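Local coordinates for protein iron transport multicopper oxidase FET3 (Saccharomyces cerevisiae, PDB 1ZPU) that oxidises ferrous iron at the expense of dioxygen, using four bound copper ions, so that ferric iron can enter the yeast cell through its permease, at residues Val317-Asp325 with Asn332-Thr340; Leu414-Asp422 with Arg442-Arg450. One frame throughout, in Å; residues are numbered along the deposited sequence.

Interaction 1 of 2, residues Val317-Asp325 with Asn332-Thr340; sequences VITVDVVMD and NYAFFNNIT. With NAG (2-acetamido-2-deoxy-beta-D-glucopyranose), chain B.
Asp321 O accepts the backbone N of Asn337 at 2.8 Å, and the Asn337 side chain grips the same strand. CG of Asn337 is anti to that residue's own carbonyl carbon (chi1 -61°), which brings Asn337 OD1 to Asp321 N at 3.0 Å, the donor well above the plane of the side-chain amide, while ND2 gives a weak bond to Thr319 O. With an alanine here, Asp321 N would probably lose its acceptor and Thr319 O its weak donor, leaving the hairpin end away from the connecting turn less firmly held. Asn337 is the second residue of the type II' turn from Phe336 to Ile339, and Asn338 carries an N-linked NAG.

Val323-Phe335 (Val323 N to Phe335 O weak) and Asp325-Tyr333 are antiparallel hydrogen-bonded pairs, Val322-Phe336 and Met324-Ala334 non-hydrogen-bonded ones. On the latter's face Phe336 CE2 meets Val322 CG2 at 3.4 Å and Met324 SD meets Ala334 CB; on the other, the Phe335 ring turns its edge to Val323 O and Asp325 O.

Met324 lies near the type 1 copper ligands His392 and His468. Strand 332-336 edges its sheet, 316-326 pairs with 379-386, and Phe336 packs on Phe394 of strand 392-396 in the opposing cupredoxin sheet.

Interaction 2 of 2, residues Leu414-Asp422 with Arg442-Arg450; sequences LGEVPHSFD and RPQSNFVIR
Residues 416-421 run beside 444-448 in almost the same direction, 16° apart, with CA of Pro418 4.4 Å from CA of Gln444, yet a single backbone bond joins them: His419 N to Gln444 O, 3.2 Å, nearly along the C=O axis. Gln444 is the third residue of a type II turn from Arg442 to Ser445, and it points its side chain at the loop. Extended beyond CG, it reaches Glu416 O with NE2 at 2.7 Å; the acceptor lies close to the amide plane, but NE2 sits above the plane of the Glu416 carbonyl. NE2 is also bonded to Tyr410 O, and the two bonds together would hold the amide's rotation. OE1 of Gln444 lies 3.6 Å from CG of Pro418.

Two residues on, Asn446 repeats the device. Its chi1 of 56° sets CG between the backbone N and the carbonyl carbon, and ND2 donates to His419 O at 2.8 Å, again from above the carbonyl plane, while OD1 takes Gln405 NE2. Then the contact turns apolar: Val448 CG2 stands over the face of the Phe421 ring, 3.6 Å from its centroid, a CH-pi contact.

In the third plastocyanin-like (cupredoxin) domain, strand 446-452 lies between strands 379-386 and 401-406, and the loop runs along it on the face turned away from the partner sheet, opposite Phe447, which packs on strand 438-441.

Both contacts reach the same six-stranded sheet of the third cupredoxin domain, about 14 Å apart between centres and not touching. Interaction 1 pairs the sheet's outermost strand with its neighbour by regular backbone bonds, one face turned to the domain interior near the type 1 copper; it buries 603 Å². Interaction 2, smaller at 388 Å², ties an irregular, partly exposed loop to a strand inside the sheet, and there side-chain amides do most of the bonding to loop carbonyls. Between them runs strand 379-386, where Asn385 serves both: ND2 bonds Asp321 OD1 of interaction 1 and OD1 accepts Phe421 N of interaction 2.

Interaction 1 of 2, residues Val317-Asp325 with Asn332-Thr340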
# COMPACT_ATOMS: atom_id res chain seq x y z
N VAL A 317 7.83 -19.52 10.70
CA VAL A 317 8.34 -18.19 11.08
C VAL A 317 9.28 -17.65 10.01
O VAL A 317 10.28 -18.29 9.66
CB VAL A 317 9.04 -18.18 12.46
CG1 VAL A 317 9.54 -16.78 12.80
CG2 VAL A 317 8.08 -18.67 13.53
N ILE A 318 8.95 -16.48 9.48
CA ILE A 318 9.81 -15.76 8.55
C ILE A 318 10.44 -14.57 9.29
O ILE A 318 9.74 -13.66 9.73
CB ILE A 318 8.99 -15.28 7.31
CG1 ILE A 318 8.31 -16.46 6.63
CG2 ILE A 318 9.87 -14.52 6.34
CD1 ILE A 318 7.22 -16.09 5.66
N THR A 319 11.77 -14.58 9.45
CA THR A 319 12.47 -13.47 10.08
C THR A 319 13.27 -12.69 9.04
O THR A 319 14.15 -13.23 8.39
CB THR A 319 13.38 -13.93 11.24
OG1 THR A 319 12.59 -14.56 12.25
CG2 THR A 319 14.11 -12.75 11.88
N VAL A 320 12.95 -11.42 8.88
CA VAL A 320 13.66 -10.59 7.92
C VAL A 320 14.21 -9.32 8.56
O VAL A 320 13.52 -8.65 9.33
CB VAL A 320 12.79 -10.25 6.68
CG1 VAL A 320 12.43 -11.51 5.91
CG2 VAL A 320 11.53 -9.50 7.08
N ASP A 321 15.46 -9.01 8.24
CA ASP A 321 16.08 -7.75 8.65
C ASP A 321 16.03 -6.77 7.49
O ASP A 321 16.30 -7.15 6.35
CB ASP A 321 17.51 -7.96 9.14
CG ASP A 321 17.59 -8.77 10.43
OD1 ASP A 321 16.53 -9.18 10.97
OD2 ASP A 321 18.71 -9.02 10.92
N VAL A 322 15.67 -5.53 7.79
CA VAL A 322 15.54 -4.49 6.78
C VAL A 322 16.72 -3.53 6.88
O VAL A 322 16.94 -2.90 7.91
CB VAL A 322 14.25 -3.70 6.97
CG1 VAL A 322 14.19 -2.54 6.00
CG2 VAL A 322 13.04 -4.60 6.81
N VAL A 323 17.47 -3.40 5.79
CA VAL A 323 18.58 -2.47 5.72
C VAL A 323 18.75 -1.91 4.31
O VAL A 323 18.36 -2.55 3.32
CB VAL A 323 19.89 -3.11 6.24
CG1 VAL A 323 20.48 -4.09 5.22
CG2 VAL A 323 20.90 -2.05 6.61
N MET A 324 19.31 -0.70 4.22
CA MET A 324 19.75 -0.12 2.96
C MET A 324 21.25 -0.31 2.84
O MET A 324 21.98 -0.15 3.82
CB MET A 324 19.39 1.37 2.92
CG MET A 324 18.03 1.71 2.28
SD MET A 324 16.66 0.76 2.95
CE MET A 324 15.29 1.71 2.28
N ASP A 325 21.72 -0.67 1.64
CA ASP A 325 23.16 -0.81 1.40
C ASP A 325 23.56 -0.64 -0.07
O ASP A 325 22.75 -0.85 -0.97
CB ASP A 325 23.68 -2.15 1.90
CG ASP A 325 25.17 -2.14 2.13
OD1 ASP A 325 25.82 -3.21 2.07
OD2 ASP A 325 25.70 -1.04 2.38
N ASN A 332 22.38 2.53 -4.28
CA ASN A 332 21.88 2.09 -2.98
C ASN A 332 20.57 1.30 -3.08
O ASN A 332 19.55 1.83 -3.54
CB ASN A 332 21.73 3.30 -2.06
CG ASN A 332 21.45 2.90 -0.64
OD1 ASN A 332 20.31 2.99 -0.17
ND2 ASN A 332 22.48 2.47 0.07
N TYR A 333 20.61 0.04 -2.65
CA TYR A 333 19.45 -0.85 -2.68
C TYR A 333 18.86 -1.10 -1.30
O TYR A 333 19.50 -0.80 -0.27
CB TYR A 333 19.84 -2.17 -3.34
CG TYR A 333 20.10 -2.07 -4.82
CD1 TYR A 333 21.39 -1.96 -5.33
CD2 TYR A 333 19.04 -2.07 -5.73
CE1 TYR A 333 21.63 -1.88 -6.69
CE2 TYR A 333 19.27 -1.98 -7.09
CZ TYR A 333 20.56 -1.88 -7.57
OH TYR A 333 20.79 -1.79 -8.94
N ALA A 334 17.65 -1.65 -1.27
CA ALA A 334 17.00 -2.06 -0.03
C ALA A 334 16.97 -3.58 0.08
O ALA A 334 16.77 -4.28 -0.91
CB ALA A 334 15.62 -1.51 0.03
N PHE A 335 17.15 -4.09 1.30
CA PHE A 335 17.31 -5.52 1.51
C PHE A 335 16.36 -6.12 2.55
O PHE A 335 16.16 -5.54 3.62
CB PHE A 335 18.75 -5.84 1.91
CG PHE A 335 19.77 -5.51 0.87
CD1 PHE A 335 20.27 -4.22 0.74
CD2 PHE A 335 20.26 -6.50 0.03
CE1 PHE A 335 21.22 -3.92 -0.23
CE2 PHE A 335 21.21 -6.20 -0.94
CZ PHE A 335 21.69 -4.91 -1.06
N PHE A 336 15.79 -7.27 2.22
CA PHE A 336 15.24 -8.16 3.23
C PHE A 336 16.32 -9.22 3.44
O PHE A 336 16.68 -9.93 2.50
CB PHE A 336 13.92 -8.80 2.77
CG PHE A 336 12.67 -8.01 3.13
CD1 PHE A 336 11.62 -7.91 2.22
CD2 PHE A 336 12.54 -7.38 4.37
CE1 PHE A 336 10.46 -7.20 2.54
CE2 PHE A 336 11.38 -6.66 4.70
CZ PHE A 336 10.34 -6.57 3.79
N ASN A 337 16.84 -9.31 4.67
CA ASN A 337 18.06 -10.07 4.95
C ASN A 337 19.15 -9.67 3.97
O ASN A 337 19.54 -8.50 3.94
CB ASN A 337 17.81 -11.57 4.93
CG ASN A 337 16.80 -12.01 5.97
OD1 ASN A 337 16.74 -11.45 7.07
ND2 ASN A 337 15.98 -13.01 5.62
N ASN A 338 19.61 -10.60 3.14
CA ASN A 338 20.65 -10.29 2.17
C ASN A 338 20.17 -10.23 0.73
O ASN A 338 20.97 -10.37 -0.20
CB ASN A 338 21.83 -11.26 2.32
CG ASN A 338 21.45 -12.70 1.99
OD1 ASN A 338 20.27 -13.05 1.87
ND2 ASN A 338 22.47 -13.56 1.88
N ILE A 339 18.87 -10.02 0.54
CA ILE A 339 18.24 -10.05 -0.78
C ILE A 339 17.49 -8.75 -1.12
O ILE A 339 16.68 -8.27 -0.33
CB ILE A 339 17.27 -11.27 -0.91
CG1 ILE A 339 18.06 -12.58 -0.72
CG2 ILE A 339 16.54 -11.28 -2.24
CD1 ILE A 339 17.20 -13.82 -0.65
N THR A 340 17.80 -8.19 -2.29
CA THR A 340 16.99 -7.15 -2.92
C THR A 340 16.10 -7.87 -3.91
O THR A 340 16.60 -8.66 -4.72
CB THR A 340 17.81 -6.22 -3.81
OG1 THR A 340 19.14 -6.07 -3.29
CG2 THR A 340 17.12 -4.88 -3.99
C1 NAG B . 22.33 -14.51 0.81
C2 NAG B . 22.83 -14.80 -0.61
C3 NAG B . 22.97 -16.32 -0.86
C4 NAG B . 23.20 -17.13 0.42
C5 NAG B . 22.14 -16.82 1.48
C6 NAG B . 22.69 -16.82 2.91
C7 NAG B . 22.17 -13.96 -2.82
C8 NAG B . 21.89 -15.03 -3.85
N2 NAG B . 21.88 -14.22 -1.54
O3 NAG B . 24.02 -16.57 -1.77
O4 NAG B . 23.14 -18.50 0.09
O5 NAG B . 21.49 -15.58 1.22
O6 NAG B . 23.42 -18.00 3.12
O7 NAG B . 22.63 -12.87 -3.16

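Interaction 2 of 2, residues Leu414-Asp422 with Arg442-Arg450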
# COMPACT_ATOMS: atom_id res chain seq x y z
N LEU A 414 19.52 10.01 19.77
CA LEU A 414 19.79 9.86 21.20
C LEU A 414 20.85 8.78 21.47
O LEU A 414 21.18 8.51 22.62
CB LEU A 414 18.50 9.55 21.98
CG LEU A 414 17.34 10.56 21.86
CD1 LEU A 414 16.01 9.93 22.27
CD2 LEU A 414 17.63 11.84 22.66
N GLY A 415 21.36 8.18 20.40
CA GLY A 415 22.46 7.22 20.51
C GLY A 415 22.03 5.77 20.58
O GLY A 415 22.85 4.89 20.83
N GLU A 416 20.74 5.50 20.36
CA GLU A 416 20.22 4.14 20.47
C GLU A 416 20.47 3.34 19.20
O GLU A 416 20.47 3.89 18.10
CB GLU A 416 18.73 4.16 20.79
CG GLU A 416 18.40 4.89 22.07
CD GLU A 416 16.92 4.92 22.35
OE1 GLU A 416 16.53 4.43 23.43
OE2 GLU A 416 16.15 5.41 21.50
N VAL A 417 20.69 2.05 19.39
CA VAL A 417 20.93 1.10 18.30
C VAL A 417 19.66 0.30 17.98
O VAL A 417 18.69 0.33 18.75
CB VAL A 417 22.11 0.11 18.64
CG1 VAL A 417 23.46 0.77 18.41
CG2 VAL A 417 21.98 -0.43 20.07
N PRO A 418 19.65 -0.41 16.84
CA PRO A 418 18.54 -1.30 16.47
C PRO A 418 18.33 -2.47 17.43
O PRO A 418 19.29 -3.04 17.92
CB PRO A 418 18.97 -1.83 15.09
CG PRO A 418 19.95 -0.83 14.58
CD PRO A 418 20.69 -0.38 15.79
N HIS A 419 17.07 -2.80 17.69
CA HIS A 419 16.72 -3.95 18.51
C HIS A 419 15.79 -4.90 17.77
O HIS A 419 14.76 -4.48 17.24
CB HIS A 419 16.13 -3.50 19.85
CG HIS A 419 17.14 -2.85 20.73
ND1 HIS A 419 17.37 -1.49 20.72
CD2 HIS A 419 18.02 -3.37 21.61
CE1 HIS A 419 18.33 -1.20 21.58
NE2 HIS A 419 18.74 -2.33 22.13
N SER A 420 16.17 -6.17 17.72
CA SER A 420 15.37 -7.19 17.06
C SER A 420 14.30 -7.73 18.01
O SER A 420 14.40 -7.56 19.23
CB SER A 420 16.25 -8.33 16.58
OG SER A 420 17.00 -7.96 15.44
N PHE A 421 13.28 -8.37 17.44
CA PHE A 421 12.34 -9.14 18.23
C PHE A 421 13.08 -10.32 18.80
O PHE A 421 13.83 -10.98 18.09
CB PHE A 421 11.19 -9.64 17.37
CG PHE A 421 10.26 -10.58 18.09
CD1 PHE A 421 9.44 -10.12 19.11
CD2 PHE A 421 10.20 -11.92 17.73
CE1 PHE A 421 8.58 -10.98 19.78
CE2 PHE A 421 9.34 -12.79 18.39
CZ PHE A 421 8.53 -12.32 19.42
N ASP A 422 12.87 -10.57 20.09
CA ASP A 422 13.43 -11.76 20.73
C ASP A 422 12.29 -12.66 21.21
O ASP A 422 11.52 -12.29 22.10
CB ASP A 422 14.38 -11.38 21.87
CG ASP A 422 15.23 -12.56 22.32
OD1 ASP A 422 14.75 -13.72 22.32
OD2 ASP A 422 16.40 -12.32 22.70
N ARG A 442 8.72 1.29 13.49
CA ARG A 442 9.35 2.51 13.92
C ARG A 442 10.85 2.46 13.62
O ARG A 442 11.39 1.38 13.38
CB ARG A 442 9.04 2.78 15.41
CG ARG A 442 7.59 3.17 15.64
CD ARG A 442 7.24 3.33 17.10
NE ARG A 442 5.82 3.63 17.29
CZ ARG A 442 4.93 2.80 17.82
NH1 ARG A 442 5.28 1.60 18.25
NH2 ARG A 442 3.66 3.19 17.93
N PRO A 443 11.51 3.63 13.59
CA PRO A 443 12.96 3.68 13.38
C PRO A 443 13.73 2.69 14.25
O PRO A 443 13.58 2.67 15.49
CB PRO A 443 13.31 5.11 13.76
CG PRO A 443 12.11 5.87 13.35
CD PRO A 443 10.95 4.99 13.70
N GLN A 444 14.55 1.87 13.60
CA GLN A 444 15.45 0.92 14.25
C GLN A 444 14.72 -0.07 15.17
O GLN A 444 15.33 -0.63 16.08
CB GLN A 444 16.55 1.67 15.01
CG GLN A 444 17.34 2.68 14.18
CD GLN A 444 18.73 2.96 14.75
OE1 GLN A 444 19.74 2.72 14.09
NE2 GLN A 444 18.78 3.45 15.99
N SER A 445 13.44 -0.29 14.92
CA SER A 445 12.63 -1.14 15.79
C SER A 445 12.22 -2.45 15.13
O SER A 445 12.90 -2.94 14.24
CB SER A 445 11.42 -0.36 16.30
OG SER A 445 10.95 -0.93 17.51
N ASN A 446 11.13 -3.03 15.60
CA ASN A 446 10.67 -4.33 15.11
C ASN A 446 9.17 -4.47 15.18
O ASN A 446 8.50 -3.72 15.90
CB ASN A 446 11.35 -5.48 15.88
CG ASN A 446 11.14 -5.39 17.39
OD1 ASN A 446 10.09 -5.77 17.91
ND2 ASN A 446 12.14 -4.90 18.09
N PHE A 447 8.63 -5.41 14.41
CA PHE A 447 7.26 -5.83 14.59
C PHE A 447 7.07 -7.31 14.31
O PHE A 447 7.94 -7.94 13.70
CB PHE A 447 6.25 -4.93 13.85
CG PHE A 447 6.21 -5.09 12.34
CD1 PHE A 447 6.20 -3.97 11.52
CD2 PHE A 447 6.11 -6.34 11.74
CE1 PHE A 447 6.13 -4.08 10.13
CE2 PHE A 447 6.05 -6.46 10.35
CZ PHE A 447 6.05 -5.33 9.55
N VAL A 448 5.96 -7.85 14.78
CA VAL A 448 5.61 -9.24 14.55
C VAL A 448 4.14 -9.31 14.18
O VAL A 448 3.27 -8.80 14.90
CB VAL A 448 5.89 -10.14 15.78
CG1 VAL A 448 5.63 -11.59 15.44
CG2 VAL A 448 7.31 -10.00 16.25
N ILE A 449 3.87 -9.93 13.04
CA ILE A 449 2.51 -10.13 12.56
C ILE A 449 2.26 -11.60 12.35
O ILE A 449 3.19 -12.36 12.07
CB ILE A 449 2.24 -9.36 11.26
CG1 ILE A 449 3.24 -9.76 10.17
CG2 ILE A 449 2.28 -7.87 11.51
CD1 ILE A 449 2.88 -9.24 8.78
N ARG A 450 1.00 -12.00 12.49
CA ARG A 450 0.58 -13.38 12.27
C ARG A 450 -0.70 -13.44 11.44
O ARG A 450 -1.58 -12.59 11.57
CB ARG A 450 0.36 -14.10 13.60
CG ARG A 450 1.63 -14.53 14.26
CD ARG A 450 1.32 -15.43 15.42
NE ARG A 450 2.34 -15.28 16.44
CZ ARG A 450 2.25 -15.76 17.67
NH1 ARG A 450 1.18 -16.44 18.05
NH2 ARG A 450 3.24 -15.56 18.52